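Local atomic coordinates of B-agarase (Saccharophagus degradans, PDB entry 4BQ2), a protein that hydrolyses agarose as a family 50 exo-beta-agarase, cleaving beta-linkages of this marine galactan from chain ends. Residues S292-M297 with K321-V326; A356-Y361 with E374-Y379; K41-S46 with D179-I184; H49-L54 with S172-M177. One frame throughout, in Å; residues are numbered along the deposited sequence.

Contact 1 of 4, residues S292-M297 with K321-V326; sequences SNSSTM and KGLMAV
Ser292 OG donates to the backbone carbonyl of Lys321, with OG and Lys321 O 3.0 Å apart, and this is the one hydrogen bond that joins 292-297 directly to 321-326. The C=O...donor angle is 122° and the hydroxyl stands above the carbonyl plane, 56° out of it, so the bond does not use a lone-pair direction. A chi1 of -58° sets OG beside the backbone N, facing Lys321 O; Ser292 CB is 3.3 Å from the same oxygen. The closer-packed part is therefore polar and small: a buried serine against a peptide group, where Arg362 NH2 also donates to both Lys321 O and Ser292 O. The apolar part is looser. Leu323 CD2 lies 4.1 Å from both Ser292 O and Ser295 CB, while CD1 only approaches Ser294 OG. Ser295 OG and Ser294 OG have their partners in Asn360 and Ser377. On the outer side Gly322 is exposed, its N bonded to a glycerol, and Lys321 NZ makes a salt bridge with Asp314. Just 198 Å² is buried in all, which fits an irregular loop laid against the residues leading into strand 296-301, with Arg362 of strand 359-362 bridging the two backbones.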
loop_
_atom_site.group_PDB
_atom_site.type_symbol
_atom_site.label_atom_id
_atom_site.label_comp_id
_atom_site.label_asym_id
_atom_site.label_seq_id
_atom_site.Cartn_x
_atom_site.Cartn_y
_atom_site.Cartn_z
ATOM N N SER A 292 4.152 15.795 2.369
ATOM C CA SER A 292 5.106 15.378 1.338
ATOM C C SER A 292 4.445 14.642 0.174
ATOM O O SER A 292 4.944 14.665 -0.949
ATOM C CB SER A 292 6.145 14.390 1.949
ATOM O OG SER A 292 6.825 14.974 3.041
ATOM N N ASN A 293 3.372 13.931 0.479
ATOM C CA ASN A 293 2.774 13.000 -0.494
ATOM C C ASN A 293 1.448 13.497 -1.058
ATOM O O ASN A 293 0.694 12.717 -1.682
ATOM C CB ASN A 293 2.618 11.604 0.113
ATOM C CG ASN A 293 3.944 10.980 0.457
ATOM O OD1 ASN A 293 4.713 10.543 -0.433
ATOM N ND2 ASN A 293 4.230 10.911 1.737
ATOM N N SER A 294 1.176 14.789 -0.831
ATOM C CA SER A 294 -0.120 15.386 -1.150
ATOM C C SER A 294 -0.097 16.179 -2.447
ATOM O O SER A 294 -1.093 16.821 -2.787
ATOM C CB SER A 294 -0.632 16.266 0.008
ATOM O OG SER A 294 0.112 17.480 0.130
ATOM N N SER A 295 1.032 16.175 -3.157
ATOM C CA SER A 295 1.099 16.891 -4.433
ATOM C C SER A 295 0.892 15.944 -5.607
ATOM O O SER A 295 1.150 14.740 -5.483
ATOM C CB SER A 295 2.427 17.656 -4.566
ATOM O OG SER A 295 3.499 16.777 -4.924
ATOM N N THR A 296 0.421 16.501 -6.736
ATOM C CA THR A 296 0.110 15.750 -7.971
ATOM C C THR A 296 0.773 16.442 -9.163
ATOM O O THR A 296 0.824 17.677 -9.181
ATOM C CB THR A 296 -1.426 15.622 -8.180
ATOM O OG1 THR A 296 -1.703 14.724 -9.264
ATOM C CG2 THR A 296 -2.164 17.012 -8.352
ATOM N N MET A 297 1.317 15.674 -10.126
ATOM C CA MET A 297 2.047 16.288 -11.243
ATOM C C MET A 297 1.122 17.170 -12.105
ATOM O O MET A 297 0.062 16.710 -12.537
ATOM C CB MET A 297 2.768 15.229 -12.118
ATOM C CG MET A 297 3.892 14.422 -11.448
ATOM S SD MET A 297 5.239 15.399 -10.742
ATOM C CE MET A 297 6.556 14.192 -10.796
ATOM N N LYS A 321 10.683 13.915 0.957
ATOM C CA LYS A 321 11.164 15.277 1.191
ATOM C C LYS A 321 10.019 16.229 1.485
ATOM O O LYS A 321 8.875 15.964 1.135
ATOM C CB LYS A 321 11.994 15.796 0.002
ATOM C CG LYS A 321 13.287 15.004 -0.193
ATOM C CD LYS A 321 14.367 15.435 0.782
ATOM C CE LYS A 321 15.037 16.742 0.338
ATOM N NZ LYS A 321 16.046 17.185 1.344
ATOM N N GLY A 322 10.326 17.338 2.143
ATOM C CA GLY A 322 9.316 18.393 2.295
ATOM C C GLY A 322 8.871 18.847 0.910
ATOM O O GLY A 322 9.595 18.619 -0.079
ATOM N N LEU A 323 7.697 19.475 0.831
ATOM C CA LEU A 323 7.277 20.177 -0.402
ATOM C C LEU A 323 8.302 21.283 -0.754
ATOM O O LEU A 323 8.688 22.082 0.107
ATOM C CB LEU A 323 5.855 20.747 -0.280
ATOM C CG LEU A 323 4.687 19.745 -0.159
ATOM C CD1 LEU A 323 3.334 20.457 -0.143
ATOM C CD2 LEU A 323 4.713 18.708 -1.280
ATOM N N MET A 324 8.760 21.301 -2.006
ATOM C CA MET A 324 9.841 22.214 -2.400
ATOM C C MET A 324 9.312 23.618 -2.712
ATOM O O MET A 324 8.424 23.777 -3.552
ATOM C CB MET A 324 10.603 21.659 -3.607
ATOM C CG MET A 324 11.818 22.499 -3.988
ATOM S SD MET A 324 12.612 22.005 -5.533
ATOM C CE MET A 324 13.360 20.447 -5.094
ATOM N N ALA A 325 9.870 24.627 -2.049
ATOM C CA ALA A 325 9.461 26.012 -2.295
ATOM C C ALA A 325 9.928 26.410 -3.690
ATOM O O ALA A 325 11.120 26.508 -3.948
ATOM C CB ALA A 325 10.036 26.953 -1.237
ATOM N N VAL A 326 8.976 26.618 -4.590
ATOM C CA VAL A 326 9.287 26.965 -5.977
ATOM C C VAL A 326 9.544 28.481 -6.095
ATOM O O VAL A 326 8.672 29.284 -5.742
ATOM C CB VAL A 326 8.154 26.527 -6.923
ATOM C CG1 VAL A 326 8.371 27.092 -8.310
ATOM C CG2 VAL A 326 8.049 24.998 -6.972
#

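Contact 2 of 4, residues A356-Y361 with E374-Y379; sequences ANHYNY and EAYSFY
Asn360 N donates to Ala375 O at 2.7 Å, the shortest polar bond between 356-361 and 374-379, and Ala375 N returns a bond to Asn360 O. These reciprocal bonds define an antiparallel hydrogen-bonded pair. A third bond, Ser377 N to His358 O at 3.0 Å, is nearly straight and adds a link one step beyond the Tyr359-Tyr376 pair.

On the face carrying Tyr359, Tyr361, Glu374 and Tyr376, the evidence for tight packing is aromatic. Tyr376 turns the CD1 edge of its ring onto one face of Tyr359, a T-shaped pair with centroids 5.0 Å apart and planes at 70°. Tyr376 CG lies anti to the backbone N (chi1 -171°), which brings the ring over to 356-361, where its CE1 also lies 3.7 Å from His358 CB. The Glu374 carboxylate approaches Tyr359 at a slant, Glu374 CD 3.5 Å from Tyr359 CE1, its plane 34° from that of the ring. Its oxygens are taken up by Arg334, Thr298 and Tyr302, a set that would probably favour the charged form. Tyr359 OH bonds to Pro349 O and Tyr376 OH to Leu355 O; each hydroxyl thus has a backbone carbonyl as partner.

The other face is sparer: Ala375 CB meets Asn360 CB at 4.1 Å, and Asn360 OD1 accepts from Met324 N. Ser377 then occupies the N-cap of helix 378-387. Register and chain order together identify a beta hairpin, strands 359-362 and 373-376, at the edge of a four-stranded antiparallel sheet.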
loop_
_atom_site.group_PDB
_atom_site.type_symbol
_atom_site.label_atom_id
_atom_site.label_comp_id
_atom_site.label_asym_id
_atom_site.label_seq_id
_atom_site.Cartn_x
_atom_site.Cartn_y
_atom_site.Cartn_z
ATOM N N ALA A 356 -0.155 30.359 -4.592
ATOM C CA ALA A 356 0.979 29.878 -5.389
ATOM C C ALA A 356 2.082 29.211 -4.561
ATOM O O ALA A 356 2.919 28.480 -5.096
ATOM C CB ALA A 356 1.550 30.984 -6.275
ATOM N N ASN A 357 2.079 29.403 -3.251
ATOM C CA ASN A 357 3.095 28.719 -2.448
ATOM C C ASN A 357 2.825 27.203 -2.300
ATOM O O ASN A 357 3.612 26.479 -1.682
ATOM C CB ASN A 357 3.272 29.392 -1.091
ATOM C CG ASN A 357 2.004 29.379 -0.277
ATOM O OD1 ASN A 357 0.999 30.009 -0.639
ATOM N ND2 ASN A 357 2.028 28.629 0.819
ATOM N N HIS A 358 1.733 26.713 -2.875
ATOM C CA HIS A 358 1.395 25.310 -2.702
ATOM C C HIS A 358 1.895 24.459 -3.870
ATOM O O HIS A 358 1.627 23.263 -3.937
ATOM C CB HIS A 358 -0.094 25.125 -2.342
ATOM C CG HIS A 358 -0.503 25.901 -1.121
ATOM N ND1 HIS A 358 -0.218 25.477 0.161
ATOM C CD2 HIS A 358 -1.120 27.099 -0.988
ATOM C CE1 HIS A 358 -0.660 26.369 1.029
ATOM N NE2 HIS A 358 -1.211 27.365 0.358
ATOM N N TYR A 359 2.635 25.094 -4.779
ATOM C CA TYR A 359 3.404 24.380 -5.790
ATOM C C TYR A 359 4.542 23.579 -5.153
ATOM O O TYR A 359 5.063 23.941 -4.095
ATOM C CB TYR A 359 3.960 25.336 -6.836
ATOM C CG TYR A 359 2.939 25.746 -7.881
ATOM C CD1 TYR A 359 2.446 24.819 -8.803
ATOM C CD2 TYR A 359 2.482 27.074 -7.967
ATOM C CE1 TYR A 359 1.511 25.191 -9.762
ATOM C CE2 TYR A 359 1.549 27.444 -8.923
ATOM C CZ TYR A 359 1.078 26.500 -9.819
ATOM O OH TYR A 359 0.143 26.873 -10.770
ATOM N N ASN A 360 4.898 22.486 -5.816
ATOM C CA ASN A 360 5.950 21.574 -5.387
ATOM C C ASN A 360 6.768 21.251 -6.636
ATOM O O ASN A 360 6.304 21.475 -7.778
ATOM C CB ASN A 360 5.312 20.298 -4.798
ATOM C CG ASN A 360 6.343 19.265 -4.333
ATOM O OD1 ASN A 360 7.435 19.608 -3.877
ATOM N ND2 ASN A 360 5.986 17.989 -4.435
ATOM N N TYR A 361 7.985 20.759 -6.436
ATOM C CA TYR A 361 8.750 20.189 -7.541
ATOM C C TYR A 361 9.391 18.877 -7.094
ATOM O O TYR A 361 10.083 18.838 -6.073
ATOM C CB TYR A 361 9.823 21.154 -8.050
ATOM C CG TYR A 361 10.441 20.659 -9.339
ATOM C CD1 TYR A 361 9.871 20.985 -10.578
ATOM C CD2 TYR A 361 11.566 19.820 -9.328
ATOM C CE1 TYR A 361 10.423 20.510 -11.758
ATOM C CE2 TYR A 361 12.117 19.338 -10.518
ATOM C CZ TYR A 361 11.531 19.683 -11.727
ATOM O OH TYR A 361 12.062 19.203 -12.913
ATOM N N GLU A 374 6.842 19.845 -12.027
ATOM C CA GLU A 374 6.058 20.660 -11.129
ATOM C C GLU A 374 4.861 19.833 -10.631
ATOM O O GLU A 374 4.295 18.999 -11.359
ATOM C CB GLU A 374 5.621 21.946 -11.842
ATOM C CG GLU A 374 4.628 22.807 -11.065
ATOM C CD GLU A 374 3.954 23.840 -11.949
ATOM O OE1 GLU A 374 2.903 23.512 -12.563
ATOM O OE2 GLU A 374 4.473 24.980 -12.018
ATOM N N ALA A 375 4.536 20.017 -9.354
ATOM C CA ALA A 375 3.375 19.380 -8.759
ATOM C C ALA A 375 2.601 20.432 -7.940
ATOM O O ALA A 375 3.135 21.511 -7.652
ATOM C CB ALA A 375 3.812 18.177 -7.923
ATOM N N TYR A 376 1.335 20.176 -7.634
ATOM C CA TYR A 376 0.583 21.109 -6.805
ATOM C C TYR A 376 -0.130 20.332 -5.720
ATOM O O TYR A 376 -0.651 19.242 -5.972
ATOM C CB TYR A 376 -0.417 21.944 -7.634
ATOM C CG TYR A 376 -1.086 23.086 -6.864
ATOM C CD1 TYR A 376 -0.410 24.285 -6.657
ATOM C CD2 TYR A 376 -2.380 22.956 -6.352
ATOM C CE1 TYR A 376 -0.994 25.341 -5.970
ATOM C CE2 TYR A 376 -2.978 24.002 -5.650
ATOM C CZ TYR A 376 -2.271 25.204 -5.476
ATOM O OH TYR A 376 -2.817 26.272 -4.785
ATOM N N SER A 377 -0.096 20.866 -4.499
ATOM C CA SER A 377 -0.816 20.270 -3.379
ATOM C C SER A 377 -2.111 21.028 -3.105
ATOM O O SER A 377 -2.112 22.074 -2.433
ATOM C CB SER A 377 0.059 20.226 -2.103
ATOM O OG SER A 377 -0.735 19.680 -1.049
ATOM N N PHE A 378 -3.212 20.502 -3.626
ATOM C CA PHE A 378 -4.527 21.063 -3.345
ATOM C C PHE A 378 -4.877 20.985 -1.844
ATOM O O PHE A 378 -5.463 21.925 -1.286
ATOM C CB PHE A 378 -5.591 20.392 -4.205
ATOM C CG PHE A 378 -5.513 20.795 -5.648
ATOM C CD1 PHE A 378 -6.122 21.981 -6.085
ATOM C CD2 PHE A 378 -4.821 20.006 -6.569
ATOM C CE1 PHE A 378 -6.029 22.355 -7.432
ATOM C CE2 PHE A 378 -4.737 20.380 -7.904
ATOM C CZ PHE A 378 -5.336 21.552 -8.327
ATOM N N TYR A 379 -4.509 19.882 -1.200
ATOM C CA TYR A 379 -4.726 19.750 0.263
ATOM C C TYR A 379 -4.049 20.906 1.025
ATOM O O TYR A 379 -4.669 21.562 1.865
ATOM C CB TYR A 379 -4.225 18.374 0.771
ATOM C CG TYR A 379 -4.474 18.122 2.244
ATOM C CD1 TYR A 379 -5.686 17.618 2.690
ATOM C CD2 TYR A 379 -3.484 18.386 3.196
ATOM C CE1 TYR A 379 -5.921 17.386 4.038
ATOM C CE2 TYR A 379 -3.711 18.161 4.553
ATOM C CZ TYR A 379 -4.936 17.665 4.962
ATOM O OH TYR A 379 -5.155 17.443 6.301
#

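Contact 3 of 4, residues K41-S46 with D179-I184; sequences KLAMQS and DKTVII
Strands 36-44 and 180-191 run antiparallel in the all-beta module matched to the agarase CBM-like family, their local axes 4.7 Å apart and 164° from parallel. Leu42 and Val182 form a hydrogen-bonded pair: Leu42 N to Val182 O is 2.8 Å, and Val182 N answers to Leu42 O. Beyond it Met44 N donates to Lys180 O, but the ladder then opens. A water enters there, donating to Met44 O and Lys180 O and lying 2.8 Å from Thr181 OG1. Ser46 OG, bonded also to His178 O, accepts only a weak bond from Lys180 N.

On the buried face Leu42 CB rests 3.8 Å from Val182 CG2, and Met44, bent at chi3 (-76°), folds its CE back to 3.4 Å from Lys180 O; Lys180 NZ pairs with Glu631 and bonds Ser83 O. On the opposite face, with Lys41, Ala43, Thr181 and Ile183, the extended Lys41 chain lays CG 3.6 Å from Ile183 CD1 and CE 3.8 Å from Thr181 CG2, its methylenes serving as apolar surface. The chemistry implies that direct amide bonds hold the Leu42-Val182 part, while past Met44 one water and a weak serine bond stand in for them.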
loop_
_atom_site.group_PDB
_atom_site.type_symbol
_atom_site.label_atom_id
_atom_site.label_comp_id
_atom_site.label_asym_id
_atom_site.label_seq_id
_atom_site.Cartn_x
_atom_site.Cartn_y
_atom_site.Cartn_z
ATOM N N LYS A 41 -25.335 -18.672 -8.252
ATOM C CA LYS A 41 -25.202 -18.304 -6.863
ATOM C C LYS A 41 -23.894 -18.903 -6.333
ATOM O O LYS A 41 -23.704 -20.119 -6.374
ATOM C CB LYS A 41 -26.388 -18.805 -6.035
ATOM C CG LYS A 41 -26.253 -18.426 -4.561
ATOM C CD LYS A 41 -27.349 -19.024 -3.713
ATOM C CE LYS A 41 -27.110 -18.623 -2.263
ATOM N NZ LYS A 41 -28.362 -18.729 -1.459
ATOM N N LEU A 42 -22.982 -18.046 -5.878
ATOM C CA LEU A 42 -21.648 -18.521 -5.488
ATOM C C LEU A 42 -21.471 -18.254 -3.997
ATOM O O LEU A 42 -21.346 -17.094 -3.584
ATOM C CB LEU A 42 -20.566 -17.859 -6.342
ATOM C CG LEU A 42 -19.108 -18.266 -6.047
ATOM C CD1 LEU A 42 -18.857 -19.728 -6.458
ATOM C CD2 LEU A 42 -18.106 -17.336 -6.726
ATOM N N ALA A 43 -21.489 -19.319 -3.186
ATOM C CA ALA A 43 -21.428 -19.161 -1.752
ATOM C C ALA A 43 -20.032 -19.617 -1.290
ATOM O O ALA A 43 -19.721 -20.815 -1.321
ATOM C CB ALA A 43 -22.548 -19.939 -1.073
ATOM N N MET A 44 -19.188 -18.628 -0.954
ATOM C CA MET A 44 -17.767 -18.841 -0.631
ATOM C C MET A 44 -17.605 -19.047 0.859
ATOM O O MET A 44 -18.182 -18.326 1.676
ATOM C CB MET A 44 -16.898 -17.651 -1.127
ATOM C CG MET A 44 -16.793 -17.579 -2.666
ATOM S SD MET A 44 -16.441 -15.939 -3.343
ATOM C CE MET A 44 -18.044 -15.190 -3.157
ATOM N N GLN A 45 -16.829 -20.063 1.207
ATOM C CA GLN A 45 -16.477 -20.347 2.575
ATOM C C GLN A 45 -15.217 -19.527 2.903
ATOM O O GLN A 45 -14.145 -20.071 3.225
ATOM C CB GLN A 45 -16.285 -21.862 2.745
ATOM C CG GLN A 45 -17.607 -22.655 2.706
ATOM C CD GLN A 45 -18.202 -22.829 1.307
ATOM O OE1 GLN A 45 -17.602 -23.462 0.412
ATOM N NE2 GLN A 45 -19.384 -22.279 1.111
ATOM N N SER A 46 -15.359 -18.199 2.813
ATOM C CA SER A 46 -14.225 -17.291 2.912
ATOM C C SER A 46 -13.969 -16.886 4.361
ATOM O O SER A 46 -12.987 -16.215 4.640
ATOM C CB SER A 46 -14.459 -16.056 1.998
ATOM O OG SER A 46 -15.770 -15.526 2.199
ATOM N N ASP A 179 -17.871 -15.213 5.474
ATOM C CA ASP A 179 -18.366 -15.853 4.258
ATOM C C ASP A 179 -19.023 -14.783 3.396
ATOM O O ASP A 179 -19.761 -13.964 3.918
ATOM C CB ASP A 179 -19.432 -16.908 4.606
ATOM C CG ASP A 179 -18.827 -18.152 5.259
ATOM O OD1 ASP A 179 -17.596 -18.343 5.159
ATOM O OD2 ASP A 179 -19.598 -18.944 5.831
ATOM N N LYS A 180 -18.714 -14.799 2.104
ATOM C CA LYS A 180 -19.260 -13.891 1.104
ATOM C C LYS A 180 -20.120 -14.725 0.112
ATOM O O LYS A 180 -19.771 -15.847 -0.244
ATOM C CB LYS A 180 -18.134 -13.173 0.317
ATOM C CG LYS A 180 -17.158 -12.335 1.160
ATOM C CD LYS A 180 -17.904 -11.376 2.083
ATOM C CE LYS A 180 -16.983 -10.522 2.992
ATOM N NZ LYS A 180 -16.079 -9.643 2.171
ATOM N N THR A 181 -21.233 -14.174 -0.337
ATOM C CA THR A 181 -22.095 -14.871 -1.325
ATOM C C THR A 181 -22.509 -13.860 -2.407
ATOM O O THR A 181 -22.939 -12.747 -2.076
ATOM C CB THR A 181 -23.361 -15.447 -0.653
ATOM O OG1 THR A 181 -22.977 -16.329 0.410
ATOM C CG2 THR A 181 -24.267 -16.227 -1.682
ATOM N N VAL A 182 -22.366 -14.247 -3.674
ATOM C CA VAL A 182 -22.762 -13.390 -4.770
ATOM C C VAL A 182 -23.689 -14.152 -5.713
ATOM O O VAL A 182 -23.745 -15.391 -5.672
ATOM C CB VAL A 182 -21.542 -12.877 -5.570
ATOM C CG1 VAL A 182 -20.642 -12.013 -4.678
ATOM C CG2 VAL A 182 -20.773 -14.045 -6.212
ATOM N N ILE A 183 -24.407 -13.392 -6.556
ATOM C CA ILE A 183 -25.070 -13.960 -7.725
ATOM C C ILE A 183 -24.385 -13.327 -8.919
ATOM O O ILE A 183 -24.195 -12.111 -8.954
ATOM C CB ILE A 183 -26.579 -13.616 -7.816
ATOM C CG1 ILE A 183 -27.298 -13.874 -6.503
ATOM C CG2 ILE A 183 -27.254 -14.398 -8.939
ATOM C CD1 ILE A 183 -27.198 -15.299 -6.023
ATOM N N ILE A 184 -24.026 -14.151 -9.890
ATOM C CA ILE A 184 -23.351 -13.732 -11.112
ATOM C C ILE A 184 -24.260 -14.120 -12.286
ATOM O O ILE A 184 -24.833 -15.212 -12.295
ATOM C CB ILE A 184 -21.990 -14.435 -11.258
ATOM C CG1 ILE A 184 -21.024 -14.042 -10.097
ATOM C CG2 ILE A 184 -21.361 -14.138 -12.622
ATOM C CD1 ILE A 184 -19.798 -14.937 -9.995
HETATM O O HOH W 1 -20.924 -17.896 1.593
#

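Contact 4 of 4, residues H49-L54 with S172-M177; sequences HSYTGL and SVQSAM
Val173 O is gripped twice by Thr52: its N donates at 3.1 Å and its OG1, also 3.1 Å away, reaches the same oxygen from the opposite face of the carbonyl plane. The hydroxyl can do this because OG1 sits between the backbone N and the carbonyl carbon (chi1 66°). Val173 N completes the pair by donating to Thr52 O at 2.9 Å. At the strand end Ser175 N donates to Ser50 O, 2.8 Å away and close to straight at 165°. A water adds a further bridge, donating to His49 O and Val173 O and accepting from Ala176 N.

These bonds set strand 51-56 antiparallel to strand 166-174 within the CBM-like beta module, local axes 4.5 Å apart, with Thr52 and Val173 as the hydrogen-bonded pair and Tyr51-Gln174 and Gly53-Ser172 as the non-hydrogen-bonded ones. Gly53 CA and Ser172 CA approach to 4.3 Å, with no side chain on the glycine to come between the two backbones.

On the Tyr51 face, Gln174 runs alongside the ring, pointing the same way, with NE2 3.6 Å from Tyr51 CE2 and the amide 31° from the ring plane. Its NE2 donates in the amide plane to Ser172 OG, which holds the amide's rotation. Ser172 CB comes up to the phenol end, 3.4 Å from Tyr51 OH. On the reverse face, Thr52 and Val173 pack against Met44 and Ser46, and Phe86 covers Val173 further.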
loop_
_atom_site.group_PDB
_atom_site.type_symbol
_atom_site.label_atom_id
_atom_site.label_comp_id
_atom_site.label_asym_id
_atom_site.label_seq_id
_atom_site.Cartn_x
_atom_site.Cartn_y
_atom_site.Cartn_z
ATOM N N HIS A 49 -11.504 -20.122 4.827
ATOM C CA HIS A 49 -10.513 -20.338 3.777
ATOM C C HIS A 49 -10.082 -18.999 3.162
ATOM O O HIS A 49 -10.915 -18.131 2.861
ATOM C CB HIS A 49 -11.081 -21.256 2.692
ATOM C CG HIS A 49 -11.404 -22.639 3.188
ATOM N ND1 HIS A 49 -12.672 -23.025 3.563
ATOM C CD2 HIS A 49 -10.616 -23.726 3.361
ATOM C CE1 HIS A 49 -12.657 -24.295 3.946
ATOM N NE2 HIS A 49 -11.421 -24.744 3.828
ATOM N N SER A 50 -8.777 -18.853 2.950
ATOM C CA SER A 50 -8.198 -17.570 2.613
ATOM C C SER A 50 -8.257 -17.279 1.111
ATOM O O SER A 50 -8.050 -16.128 0.683
ATOM C CB SER A 50 -6.748 -17.497 3.129
ATOM O OG SER A 50 -5.952 -18.364 2.374
ATOM N N TYR A 51 -8.521 -18.304 0.305
ATOM C CA TYR A 51 -8.692 -18.116 -1.128
ATOM C C TYR A 51 -9.916 -18.884 -1.563
ATOM O O TYR A 51 -9.940 -20.106 -1.449
ATOM C CB TYR A 51 -7.462 -18.583 -1.934
ATOM C CG TYR A 51 -7.544 -18.155 -3.385
ATOM C CD1 TYR A 51 -8.258 -18.911 -4.297
ATOM C CD2 TYR A 51 -6.931 -16.980 -3.834
ATOM C CE1 TYR A 51 -8.375 -18.527 -5.616
ATOM C CE2 TYR A 51 -7.024 -16.587 -5.171
ATOM C CZ TYR A 51 -7.764 -17.384 -6.051
ATOM O OH TYR A 51 -7.919 -17.072 -7.368
ATOM N N THR A 52 -10.927 -18.175 -2.073
ATOM C CA THR A 52 -12.193 -18.803 -2.456
ATOM C C THR A 52 -12.671 -18.185 -3.788
ATOM O O THR A 52 -12.197 -17.104 -4.181
ATOM C CB THR A 52 -13.257 -18.573 -1.363
ATOM O OG1 THR A 52 -13.575 -17.173 -1.286
ATOM C CG2 THR A 52 -12.739 -19.032 0.010
ATOM N N GLY A 53 -13.580 -18.864 -4.485
ATOM C CA GLY A 53 -14.153 -18.304 -5.711
ATOM C C GLY A 53 -14.392 -19.325 -6.814
ATOM O O GLY A 53 -14.641 -20.520 -6.543
ATOM N N LEU A 54 -14.325 -18.841 -8.054
ATOM C CA LEU A 54 -14.475 -19.696 -9.236
ATOM C C LEU A 54 -13.396 -19.397 -10.271
ATOM O O LEU A 54 -12.744 -18.326 -10.265
ATOM C CB LEU A 54 -15.887 -19.556 -9.868
ATOM C CG LEU A 54 -16.288 -18.159 -10.391
ATOM C CD1 LEU A 54 -15.688 -17.880 -11.768
ATOM C CD2 LEU A 54 -17.805 -18.031 -10.498
ATOM N N SER A 172 -12.230 -14.173 -7.410
ATOM C CA SER A 172 -11.883 -14.685 -6.096
ATOM C C SER A 172 -12.124 -13.695 -4.969
ATOM O O SER A 172 -12.041 -12.482 -5.162
ATOM C CB SER A 172 -10.429 -15.168 -6.026
ATOM O OG SER A 172 -9.480 -14.158 -6.427
ATOM N N VAL A 173 -12.355 -14.263 -3.789
ATOM C CA VAL A 173 -12.428 -13.541 -2.534
ATOM C C VAL A 173 -11.272 -14.005 -1.643
ATOM O O VAL A 173 -11.145 -15.211 -1.380
ATOM C CB VAL A 173 -13.788 -13.803 -1.885
ATOM C CG1 VAL A 173 -13.787 -13.462 -0.402
ATOM C CG2 VAL A 173 -14.894 -13.043 -2.617
ATOM N N GLN A 174 -10.458 -13.059 -1.156
ATOM C CA GLN A 174 -9.162 -13.356 -0.516
ATOM C C GLN A 174 -9.072 -12.797 0.905
ATOM O O GLN A 174 -9.444 -11.638 1.137
ATOM C CB GLN A 174 -8.035 -12.779 -1.380
ATOM C CG GLN A 174 -8.027 -13.382 -2.775
ATOM C CD GLN A 174 -6.984 -12.808 -3.720
ATOM O OE1 GLN A 174 -5.985 -12.184 -3.316
ATOM N NE2 GLN A 174 -7.219 -13.017 -5.000
ATOM N N SER A 175 -8.596 -13.616 1.855
ATOM C CA SER A 175 -8.408 -13.205 3.235
ATOM C C SER A 175 -9.576 -12.412 3.822
ATOM O O SER A 175 -9.379 -11.370 4.441
ATOM C CB SER A 175 -7.108 -12.393 3.383
ATOM O OG SER A 175 -5.990 -13.246 3.138
ATOM N N ALA A 176 -10.794 -12.897 3.604
ATOM C CA ALA A 176 -11.980 -12.327 4.195
ATOM C C ALA A 176 -12.110 -12.703 5.679
ATOM O O ALA A 176 -11.438 -13.655 6.163
ATOM C CB ALA A 176 -13.208 -12.792 3.413
ATOM N N MET A 177 -12.949 -11.958 6.398
ATOM C CA MET A 177 -13.298 -12.282 7.786
ATOM C C MET A 177 -14.664 -12.907 7.883
ATOM O O MET A 177 -15.054 -13.346 8.958
ATOM C CB MET A 177 -13.266 -11.037 8.651
ATOM C CG MET A 177 -11.898 -10.349 8.702
ATOM S SD MET A 177 -10.685 -11.286 9.668
ATOM C CE MET A 177 -9.717 -12.014 8.374
HETATM O O HOH W 2 -11.284 -15.393 1.632
#

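How the contacts relate
Contacts 3 and 4 come first along the chain, in the N-terminal CBM-like beta module; contacts 1 and 2 follow, on the opposite side of the chain's centre, with the centres of contacts 1 and 3 about 44 Å apart. Within each pair the contacts touch. The centres of 3 and 4 are about 10 Å apart: strand 36-44 leads to 51-56 and 166-174 to 180-191, so the 49-54/172-177 pairing falls within the chain span bounded by 41-46 and 179-184. Contacts 1 and 2, centres about 6 Å apart, follow in series and reach the same antiparallel sheet, contact 1 through strand 296-301. Each pair belongs to one region, and the two regions do not touch through these contacts.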